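Local coordinates for xylose isomerase-like TIM barrel domain-containing protein (Thermus thermophilus, PDB 3AYV) that is of unknown function but binds zinc ions in a TIM barrel and may be involved in protection against oxidative stress, at residues L5-L9 with S10-E14; L119-V122 with V123-A126; E151-A154 with G155-F159; P214-D217 with R218-L222. One frame throughout, in Å; residues are numbered along the deposited sequence.

Three of these four local contacts sit where helices, loops and strands of the TIM barrel join; contact 2 lies within helix 120-129. Contact 1 leads from strand 3-8 into helix 12-22, contact 3 from helix 147-153 into strand 158-162, and contact 4 from a loop into strand 219-222. Contact 3 is the surface case, a tight turn with little side-chain packing, whereas the others are partly buried. Contacts 1 and 4 meet on the adjoining first and last strands, A6 beside L222. Contacts 2 and 3 touch through V123 and H153. Main-chain bonds recur throughout, but a salt bridge between the paired segments appears only in contact 4.

Contact 1 (L5-L9 with S10-E14); sequences LAFPL and SRAEE
P8 and R11 meet at the first beta-alpha junction of the TIM barrel, where strand 3-8 turns into helix 12-22. The CG corner of the proline ring lies 3.6 Å from R11 CD and stands over one face of the guanidinium; the arginine chain, extended from CG to NE, slants past the ring. S10 adds its hydroxyl to the same ring, S10 OG lying 3.5 Å from P8 CB, while the polar partner of that hydroxyl is D31. With an alanine here, CG and CD would be gone, and the R11 side chain would probably lose the surface it rests against and be freer to swing.

Behind these side chains the backbone fixes the turn. R11 N, at the N-cap position, donates to P8 O over 2.8 Å, and A12 N donates to L9 O over 3.1 Å; both donors stand well above the plane of the carbonyl they meet. The L9 side chain packs on F41 and L44 of helix 38-47, and F7 packs on A15 and L19 of the helix that follows. Neither bonding nor packing here involves the metals directly, although the P8 side chain is about 9 Å from that of the zinc ligand H55. Farther in, a chi1 of 56° sets F7 CG between the backbone N and the carbonyl carbon, and F7 CE2 lies 3.8 Å from A12 CB.

Contact 2 (L119-V122 with V123-A126); sequences LGLV and VRRA
Four successive carbonyls, from L119 to V122, each accept the backbone N-H four residues later, the alpha-helical pattern, in the first turns of helix 120-129, beginning with a nearly straight V123 N to L119 O bond of 2.8 Å whose donor lies almost on the line of the C=O. The next three, R124 N to G120 O, R125 N to L121 O and A126 N to V122 O, are each 3.0 Å long, with donors tilted from the carbonyl planes.

The side chains follow the same spacing and lean back over the carbonyls that their own N-H groups use. V123 CG2, set anti to its carbonyl carbon, lies 3.5 Å from L119 O and passes beside the CB of L119. R124 folds back most closely: its CG is 3.1 Å from G120 O, a tight approach. The R124 chain then bends at chi3 (56°), and L121 CD2 comes over one face of its guanidinium, 4.1 Å from NH1. The two side chains slant across each other, methyl against flat cation. R125 touches only with its root, CB lying 3.4 Å from L121 O, because the rest of the chain leads away to a salt bridge between its NH2 and D83.

Around the helix, L121, V122 and R125 lie against helix 68-87, which also carries D83. V122, V123 and A126 rest on L133 of strand 132-136, while L119 and V123 reach H153 at the end of helix 147-153.

Contact 3 (E151-A154 with G155-F159); sequences EAHA and GELGF
H153 touches E156 and L157 as the chain leaves helix 147-153, using a different part of the residue for each. Its carbonyl oxygen accepts E156 N over 3.0 Å with an N-H...O angle of 161°, the donor well above the carbonyl plane. The CB of E156 also presses on H153 O at 3.3 Å, and E156 CG, anti to E156's own carbonyl carbon (chi1 -59°), lies beside H153 O as well. On the side-chain branch, H153 CB meets L157 CB at 3.9 Å, and L157 CD2 approaches the imidazole obliquely. The ring is anchored elsewhere, its NE2 hydrogen-bonded to A116 O.

A154 comes next. Its N still donates to E151 O over 3.0 Å, but its phi turns positive and the helical path ends. G155 also has positive phi, and a CB there would collide with A154 O, which explains the glycine. The carboxylate of E156 is engaged outside the turn, in a salt bridge with R127, and G155 O accepts a hydrogen bond from R132.

H153 to E156 thus forms a type I' beta turn, here serving as the alpha-to-beta return of a beta-alpha-beta unit that delivers the chain into strand 158-162 of the TIM barrel.

Contact 4 (P214-D217 with R218-L222); sequences PYLD and RTMVL
A single water donates to both L216 O (2.8 Å) and R218 O (2.7 Å), bridging the two carbonyls. Alongside it, R218 N donates to Y215 O over 3.0 Å and closes a type I beta turn. The R218 side chain bends back over this turn. Y215 CD1 lies above the centre of one guanidinium face, 3.7 Å from R218 CZ, with the ring and guanidinium planes inclined at 49°. At the edge, R218 NH1 donates in its own plane to the syn side of D217 OD1, a salt bridge of 3.1 Å; with the carboxylate and guanidinium planes 82° apart, the pair engages through one oxygen and one nitrogen.

The turn leads into strand 219-222, the last of the eight in the TIM barrel, which lies between strands 185-188 and 3-8. A leucine in place of R218 would probably leave the D217 carboxylate without its charged mate and the Y215 ring without the flat group it packs against.

L216 CD2 meets M220 SD at 3.7 Å, and L216 also packs on L235 and L238 of helix 229-240. A bend at chi3 (-66°) brings M220 CE to 3.5 Å from L216 O.

Contact 1 (L5-L9 with S10-E14)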
loop_
_atom_site.group_PDB
_atom_site.type_symbol
_atom_site.label_atom_id
_atom_site.label_comp_id
_atom_site.label_asym_id
_atom_site.label_seq_id
_atom_site.Cartn_x
_atom_site.Cartn_y
_atom_site.Cartn_z
ATOM N N LEU A 5 11.729 0.922 -0.061
ATOM C CA LEU A 5 11.492 1.164 -1.489
ATOM C C LEU A 5 10.476 0.192 -2.086
ATOM O O LEU A 5 10.620 -1.023 -1.954
ATOM C CB LEU A 5 12.807 1.078 -2.280
ATOM C CG LEU A 5 12.677 1.371 -3.775
ATOM C CD1 LEU A 5 12.281 2.821 -4.045
ATOM C CD2 LEU A 5 13.989 1.024 -4.482
ATOM N N ALA A 6 9.464 0.736 -2.753
ATOM C CA ALA A 6 8.518 -0.065 -3.543
ATOM C C ALA A 6 9.140 -0.474 -4.866
ATOM O O ALA A 6 9.693 0.358 -5.560
ATOM C CB ALA A 6 7.223 0.738 -3.807
ATOM N N PHE A 7 9.032 -1.750 -5.208
ATOM C CA PHE A 7 9.404 -2.246 -6.540
ATOM C C PHE A 7 8.615 -3.517 -6.817
ATOM O O PHE A 7 8.268 -4.254 -5.894
ATOM C CB PHE A 7 10.931 -2.528 -6.631
ATOM C CG PHE A 7 11.440 -3.493 -5.584
ATOM C CD1 PHE A 7 11.824 -3.033 -4.336
ATOM C CD2 PHE A 7 11.516 -4.855 -5.849
ATOM C CE1 PHE A 7 12.275 -3.921 -3.353
ATOM C CE2 PHE A 7 11.968 -5.768 -4.874
ATOM C CZ PHE A 7 12.375 -5.293 -3.631
ATOM N N PRO A 8 8.306 -3.783 -8.092
ATOM C CA PRO A 8 7.699 -5.070 -8.415
ATOM C C PRO A 8 8.706 -6.218 -8.313
ATOM O O PRO A 8 9.908 -6.025 -8.575
ATOM C CB PRO A 8 7.237 -4.890 -9.861
ATOM C CG PRO A 8 8.142 -3.830 -10.413
ATOM C CD PRO A 8 8.437 -2.904 -9.270
ATOM N N LEU A 9 8.211 -7.399 -7.954
ATOM C CA LEU A 9 9.010 -8.617 -7.952
ATOM C C LEU A 9 9.720 -8.785 -9.309
ATOM O O LEU A 9 10.879 -9.235 -9.366
ATOM C CB LEU A 9 8.114 -9.813 -7.645
ATOM C CG LEU A 9 8.774 -11.191 -7.632
ATOM C CD1 LEU A 9 9.923 -11.198 -6.592
ATOM C CD2 LEU A 9 7.720 -12.259 -7.361
ATOM N N SER A 10 9.048 -8.363 -10.384
ATOM C CA SER A 10 9.591 -8.467 -11.740
ATOM C C SER A 10 10.848 -7.621 -11.958
ATOM O O SER A 10 11.577 -7.842 -12.925
ATOM C CB SER A 10 8.527 -8.113 -12.789
ATOM O OG SER A 10 8.093 -6.774 -12.642
ATOM N N ARG A 11 11.100 -6.667 -11.064
ATOM C CA ARG A 11 12.277 -5.807 -11.176
ATOM C C ARG A 11 13.160 -5.896 -9.948
ATOM O O ARG A 11 13.868 -4.946 -9.643
ATOM C CB ARG A 11 11.862 -4.351 -11.400
ATOM C CG ARG A 11 11.305 -4.081 -12.771
ATOM C CD ARG A 11 10.635 -2.720 -12.831
ATOM N NE ARG A 11 9.583 -2.729 -13.847
ATOM C CZ ARG A 11 8.523 -1.919 -13.867
ATOM N NH1 ARG A 11 8.341 -0.993 -12.920
ATOM N NH2 ARG A 11 7.634 -2.037 -14.845
ATOM N N ALA A 12 13.109 -7.019 -9.236
ATOM C CA ALA A 12 13.836 -7.148 -7.971
ATOM C C ALA A 12 15.348 -7.096 -8.196
ATOM O O ALA A 12 16.053 -6.372 -7.495
ATOM C CB ALA A 12 13.443 -8.420 -7.234
ATOM N N GLU A 13 15.825 -7.856 -9.187
ATOM C CA GLU A 13 17.251 -7.866 -9.581
ATOM C C GLU A 13 17.782 -6.437 -9.753
ATOM O O GLU A 13 18.882 -6.101 -9.320
ATOM C CB GLU A 13 17.471 -8.728 -10.855
ATOM C CG GLU A 13 17.058 -8.102 -12.228
ATOM C CD GLU A 13 15.538 -7.849 -12.403
ATOM O OE1 GLU A 13 14.706 -8.701 -11.996
ATOM O OE2 GLU A 13 15.179 -6.788 -12.969
ATOM N N GLU A 14 16.942 -5.595 -10.334
ATOM C CA GLU A 14 17.260 -4.230 -10.680
ATOM C C GLU A 14 17.210 -3.277 -9.474
ATOM O O GLU A 14 17.962 -2.302 -9.424
ATOM C CB GLU A 14 16.278 -3.815 -11.769
ATOM C CG GLU A 14 16.430 -2.444 -12.368
ATOM C CD GLU A 14 15.285 -2.132 -13.318
ATOM O OE1 GLU A 14 14.810 -3.064 -14.012
ATOM O OE2 GLU A 14 14.854 -0.959 -13.366
#

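Contact 2 (L119-V122 with V123-A126)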
loop_
_atom_site.group_PDB
_atom_site.type_symbol
_atom_site.label_atom_id
_atom_site.label_comp_id
_atom_site.label_asym_id
_atom_site.label_seq_id
_atom_site.Cartn_x
_atom_site.Cartn_y
_atom_site.Cartn_z
ATOM N N LEU A 119 -13.820 -9.524 3.320
ATOM C CA LEU A 119 -12.431 -9.604 3.770
ATOM C C LEU A 119 -12.238 -10.613 4.903
ATOM O O LEU A 119 -11.105 -10.851 5.304
ATOM C CB LEU A 119 -11.932 -8.244 4.237
ATOM C CG LEU A 119 -11.582 -7.287 3.081
ATOM C CD1 LEU A 119 -11.397 -5.927 3.661
ATOM C CD2 LEU A 119 -10.285 -7.780 2.381
ATOM N N GLY A 120 -13.333 -11.191 5.394
ATOM C CA GLY A 120 -13.278 -12.155 6.528
ATOM C C GLY A 120 -12.152 -13.185 6.379
ATOM O O GLY A 120 -11.301 -13.303 7.271
ATOM N N LEU A 121 -12.142 -13.912 5.257
ATOM C CA LEU A 121 -11.141 -14.985 5.007
ATOM C C LEU A 121 -9.734 -14.450 4.837
ATOM O O LEU A 121 -8.756 -15.114 5.186
ATOM C CB LEU A 121 -11.506 -15.828 3.782
ATOM C CG LEU A 121 -12.740 -16.734 3.861
ATOM C CD1 LEU A 121 -12.883 -17.487 2.529
ATOM C CD2 LEU A 121 -12.739 -17.714 5.075
ATOM N N VAL A 122 -9.631 -13.246 4.270
ATOM C CA VAL A 122 -8.335 -12.625 4.063
ATOM C C VAL A 122 -7.714 -12.177 5.383
ATOM O O VAL A 122 -6.533 -12.446 5.636
ATOM C CB VAL A 122 -8.446 -11.433 3.093
ATOM C CG1 VAL A 122 -7.057 -10.868 2.769
ATOM C CG2 VAL A 122 -9.128 -11.923 1.837
ATOM N N VAL A 123 -8.506 -11.516 6.227
ATOM C CA VAL A 123 -8.041 -11.116 7.562
ATOM C C VAL A 123 -7.646 -12.367 8.383
ATOM O O VAL A 123 -6.621 -12.363 9.089
ATOM C CB VAL A 123 -9.111 -10.285 8.299
ATOM C CG1 VAL A 123 -8.713 -9.998 9.761
ATOM C CG2 VAL A 123 -9.280 -8.938 7.565
ATOM N N ARG A 124 -8.457 -13.416 8.273
ATOM C CA ARG A 124 -8.181 -14.652 9.015
ATOM C C ARG A 124 -6.870 -15.285 8.554
ATOM O O ARG A 124 -6.060 -15.733 9.399
ATOM C CB ARG A 124 -9.354 -15.634 8.926
ATOM C CG ARG A 124 -10.624 -15.152 9.661
ATOM C CD ARG A 124 -11.828 -16.048 9.296
ATOM N NE ARG A 124 -11.554 -17.459 9.582
ATOM C CZ ARG A 124 -12.442 -18.448 9.464
ATOM N NH1 ARG A 124 -13.681 -18.199 9.048
ATOM N NH2 ARG A 124 -12.091 -19.696 9.766
ATOM N N ARG A 125 -6.626 -15.292 7.240
ATOM C CA ARG A 125 -5.387 -15.868 6.689
ATOM C C ARG A 125 -4.163 -15.070 7.144
ATOM O O ARG A 125 -3.135 -15.652 7.515
ATOM C CB ARG A 125 -5.436 -15.973 5.135
ATOM C CG ARG A 125 -4.243 -16.705 4.491
ATOM C CD ARG A 125 -4.072 -18.139 5.063
ATOM N NE ARG A 125 -3.028 -18.915 4.362
ATOM C CZ ARG A 125 -2.201 -19.784 4.949
ATOM N NH1 ARG A 125 -2.261 -19.997 6.262
ATOM N NH2 ARG A 125 -1.283 -20.429 4.234
ATOM N N ALA A 126 -4.267 -13.745 7.075
ATOM C CA ALA A 126 -3.215 -12.843 7.558
ATOM C C ALA A 126 -2.895 -13.109 9.044
ATOM O O ALA A 126 -1.715 -13.201 9.439
ATOM C CB ALA A 126 -3.641 -11.375 7.336
#

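Contact 3 (E151-A154 with G155-F159)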
loop_
_atom_site.group_PDB
_atom_site.type_symbol
_atom_site.label_atom_id
_atom_site.label_comp_id
_atom_site.label_asym_id
_atom_site.label_seq_id
_atom_site.Cartn_x
_atom_site.Cartn_y
_atom_site.Cartn_z
ATOM N N GLU A 151 -13.384 -0.208 11.412
ATOM C CA GLU A 151 -14.073 -0.386 12.704
ATOM C C GLU A 151 -14.655 -1.788 12.835
ATOM O O GLU A 151 -14.607 -2.387 13.913
ATOM C CB GLU A 151 -15.244 0.564 12.817
ATOM C CG GLU A 151 -14.981 2.006 12.824
ATOM C CD GLU A 151 -16.321 2.721 12.959
ATOM O OE1 GLU A 151 -16.927 3.096 11.912
ATOM O OE2 GLU A 151 -16.801 2.813 14.104
ATOM N N ALA A 152 -15.244 -2.291 11.745
ATOM C CA ALA A 152 -15.802 -3.641 11.751
ATOM C C ALA A 152 -14.738 -4.672 12.096
ATOM O O ALA A 152 -15.026 -5.689 12.761
ATOM C CB ALA A 152 -16.505 -3.980 10.405
ATOM N N HIS A 153 -13.491 -4.412 11.697
ATOM C CA HIS A 153 -12.436 -5.367 11.991
ATOM C C HIS A 153 -11.727 -5.132 13.336
ATOM O O HIS A 153 -10.863 -5.927 13.739
ATOM C CB HIS A 153 -11.506 -5.566 10.794
ATOM C CG HIS A 153 -12.086 -6.495 9.774
ATOM N ND1 HIS A 153 -12.179 -7.856 9.986
ATOM C CD2 HIS A 153 -12.689 -6.258 8.582
ATOM C CE1 HIS A 153 -12.765 -8.425 8.945
ATOM N NE2 HIS A 153 -13.087 -7.475 8.077
ATOM N N ALA A 154 -12.156 -4.076 14.027
ATOM C CA ALA A 154 -11.811 -3.826 15.433
ATOM C C ALA A 154 -10.324 -3.964 15.707
ATOM O O ALA A 154 -9.932 -4.685 16.621
ATOM C CB ALA A 154 -12.598 -4.797 16.339
ATOM N N GLY A 155 -9.500 -3.309 14.901
ATOM C CA GLY A 155 -8.058 -3.327 15.133
ATOM C C GLY A 155 -7.266 -4.416 14.423
ATOM O O GLY A 155 -6.029 -4.409 14.483
ATOM N N GLU A 156 -7.950 -5.355 13.770
ATOM C CA GLU A 156 -7.289 -6.435 13.020
ATOM C C GLU A 156 -6.928 -6.032 11.577
ATOM O O GLU A 156 -6.304 -6.810 10.840
ATOM C CB GLU A 156 -8.164 -7.697 12.998
ATOM C CG GLU A 156 -8.455 -8.206 14.439
ATOM C CD GLU A 156 -7.161 -8.529 15.144
ATOM O OE1 GLU A 156 -6.444 -9.435 14.659
ATOM O OE2 GLU A 156 -6.837 -7.854 16.148
ATOM N N LEU A 157 -7.389 -4.852 11.180
ATOM C CA LEU A 157 -7.062 -4.301 9.855
ATOM C C LEU A 157 -6.483 -2.907 10.021
ATOM O O LEU A 157 -7.082 -2.049 10.683
ATOM C CB LEU A 157 -8.331 -4.240 9.012
ATOM C CG LEU A 157 -8.203 -3.727 7.591
ATOM C CD1 LEU A 157 -7.292 -4.681 6.797
ATOM C CD2 LEU A 157 -9.620 -3.623 6.997
ATOM N N GLY A 158 -5.322 -2.665 9.424
ATOM C CA GLY A 158 -4.726 -1.340 9.520
ATOM C C GLY A 158 -4.993 -0.540 8.246
ATOM O O GLY A 158 -5.582 -1.063 7.294
ATOM N N PHE A 159 -4.521 0.709 8.246
ATOM C CA PHE A 159 -4.703 1.652 7.150
ATOM C C PHE A 159 -3.344 2.143 6.621
ATOM O O PHE A 159 -2.439 2.469 7.403
ATOM C CB PHE A 159 -5.560 2.832 7.626
ATOM C CG PHE A 159 -5.720 3.928 6.588
ATOM C CD1 PHE A 159 -6.234 3.633 5.321
ATOM C CD2 PHE A 159 -5.339 5.245 6.874
ATOM C CE1 PHE A 159 -6.360 4.634 4.333
ATOM C CE2 PHE A 159 -5.490 6.259 5.912
ATOM C CZ PHE A 159 -5.997 5.947 4.635
#

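Contact 4 (P214-D217 with R218-L222)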
loop_
_atom_site.group_PDB
_atom_site.type_symbol
_atom_site.label_atom_id
_atom_site.label_comp_id
_atom_site.label_asym_id
_atom_site.label_seq_id
_atom_site.Cartn_x
_atom_site.Cartn_y
_atom_site.Cartn_z
ATOM N N PRO A 214 4.917 14.634 11.783
ATOM C CA PRO A 214 4.444 13.785 12.895
ATOM C C PRO A 214 4.495 12.284 12.635
ATOM O O PRO A 214 4.448 11.510 13.585
ATOM C CB PRO A 214 2.998 14.258 13.123
ATOM C CG PRO A 214 2.970 15.645 12.599
ATOM C CD PRO A 214 3.884 15.602 11.381
ATOM N N TYR A 215 4.617 11.872 11.369
ATOM C CA TYR A 215 4.509 10.445 10.973
ATOM C C TYR A 215 5.835 9.774 10.679
ATOM O O TYR A 215 5.891 8.624 10.279
ATOM C CB TYR A 215 3.516 10.307 9.780
ATOM C CG TYR A 215 2.166 10.859 10.155
ATOM C CD1 TYR A 215 1.236 10.060 10.816
ATOM C CD2 TYR A 215 1.840 12.190 9.921
ATOM C CE1 TYR A 215 0.015 10.562 11.206
ATOM C CE2 TYR A 215 0.622 12.700 10.320
ATOM C CZ TYR A 215 -0.288 11.871 10.955
ATOM O OH TYR A 215 -1.503 12.372 11.353
ATOM N N LEU A 216 6.930 10.483 10.927
ATOM C CA LEU A 216 8.262 9.967 10.604
ATOM C C LEU A 216 8.711 8.739 11.402
ATOM O O LEU A 216 9.710 8.098 11.053
ATOM C CB LEU A 216 9.313 11.091 10.696
ATOM C CG LEU A 216 9.110 12.211 9.669
ATOM C CD1 LEU A 216 10.173 13.281 9.815
ATOM C CD2 LEU A 216 9.106 11.686 8.236
ATOM N N ASP A 217 7.964 8.402 12.454
ATOM C CA ASP A 217 8.248 7.211 13.253
ATOM C C ASP A 217 7.471 5.970 12.765
ATOM O O ASP A 217 7.630 4.867 13.327
ATOM C CB ASP A 217 7.981 7.484 14.751
ATOM C CG ASP A 217 6.553 7.978 15.029
ATOM O OD1 ASP A 217 5.895 8.587 14.141
ATOM O OD2 ASP A 217 6.079 7.769 16.163
ATOM N N ARG A 218 6.659 6.165 11.717
ATOM C CA ARG A 218 5.889 5.099 11.066
ATOM C C ARG A 218 6.646 4.533 9.868
ATOM O O ARG A 218 7.584 5.158 9.351
ATOM C CB ARG A 218 4.544 5.645 10.565
ATOM C CG ARG A 218 3.353 5.496 11.520
ATOM C CD ARG A 218 3.386 6.474 12.661
ATOM N NE ARG A 218 2.043 6.838 13.113
ATOM C CZ ARG A 218 1.769 7.922 13.824
ATOM N NH1 ARG A 218 2.754 8.750 14.185
ATOM N NH2 ARG A 218 0.520 8.183 14.187
ATOM N N THR A 219 6.235 3.356 9.414
ATOM C CA THR A 219 6.835 2.773 8.227
ATOM C C THR A 219 6.440 3.640 7.036
ATOM O O THR A 219 5.263 3.994 6.883
ATOM C CB THR A 219 6.427 1.318 8.027
ATOM O OG1 THR A 219 6.826 0.558 9.180
ATOM C CG2 THR A 219 7.116 0.733 6.790
ATOM N N MET A 220 7.444 4.004 6.233
ATOM C CA MET A 220 7.255 4.830 5.057
ATOM C C MET A 220 7.801 4.113 3.832
ATOM O O MET A 220 8.928 3.596 3.852
ATOM C CB MET A 220 7.924 6.177 5.256
ATOM C CG MET A 220 7.181 7.073 6.237
ATOM S SD MET A 220 8.200 8.467 6.683
ATOM C CE MET A 220 9.525 7.621 7.565
ATOM N N VAL A 221 6.981 4.051 2.780
ATOM C CA VAL A 221 7.344 3.346 1.571
ATOM C C VAL A 221 7.476 4.394 0.470
ATOM O O VAL A 221 6.555 5.160 0.226
ATOM C CB VAL A 221 6.256 2.322 1.124
ATOM C CG1 VAL A 221 6.688 1.659 -0.206
ATOM C CG2 VAL A 221 6.059 1.257 2.184
ATOM N N LEU A 222 8.635 4.447 -0.156
ATOM C CA LEU A 222 8.838 5.347 -1.276
ATOM C C LEU A 222 8.297 4.669 -2.530
ATOM O O LEU A 222 8.897 3.744 -3.072
ATOM C CB LEU A 222 10.321 5.709 -1.435
ATOM C CG LEU A 222 10.922 6.379 -0.194
ATOM C CD1 LEU A 222 12.411 6.638 -0.421
ATOM C CD2 LEU A 222 10.190 7.691 0.112
HETATM O O HOH W 1 9.953 5.392 10.626
#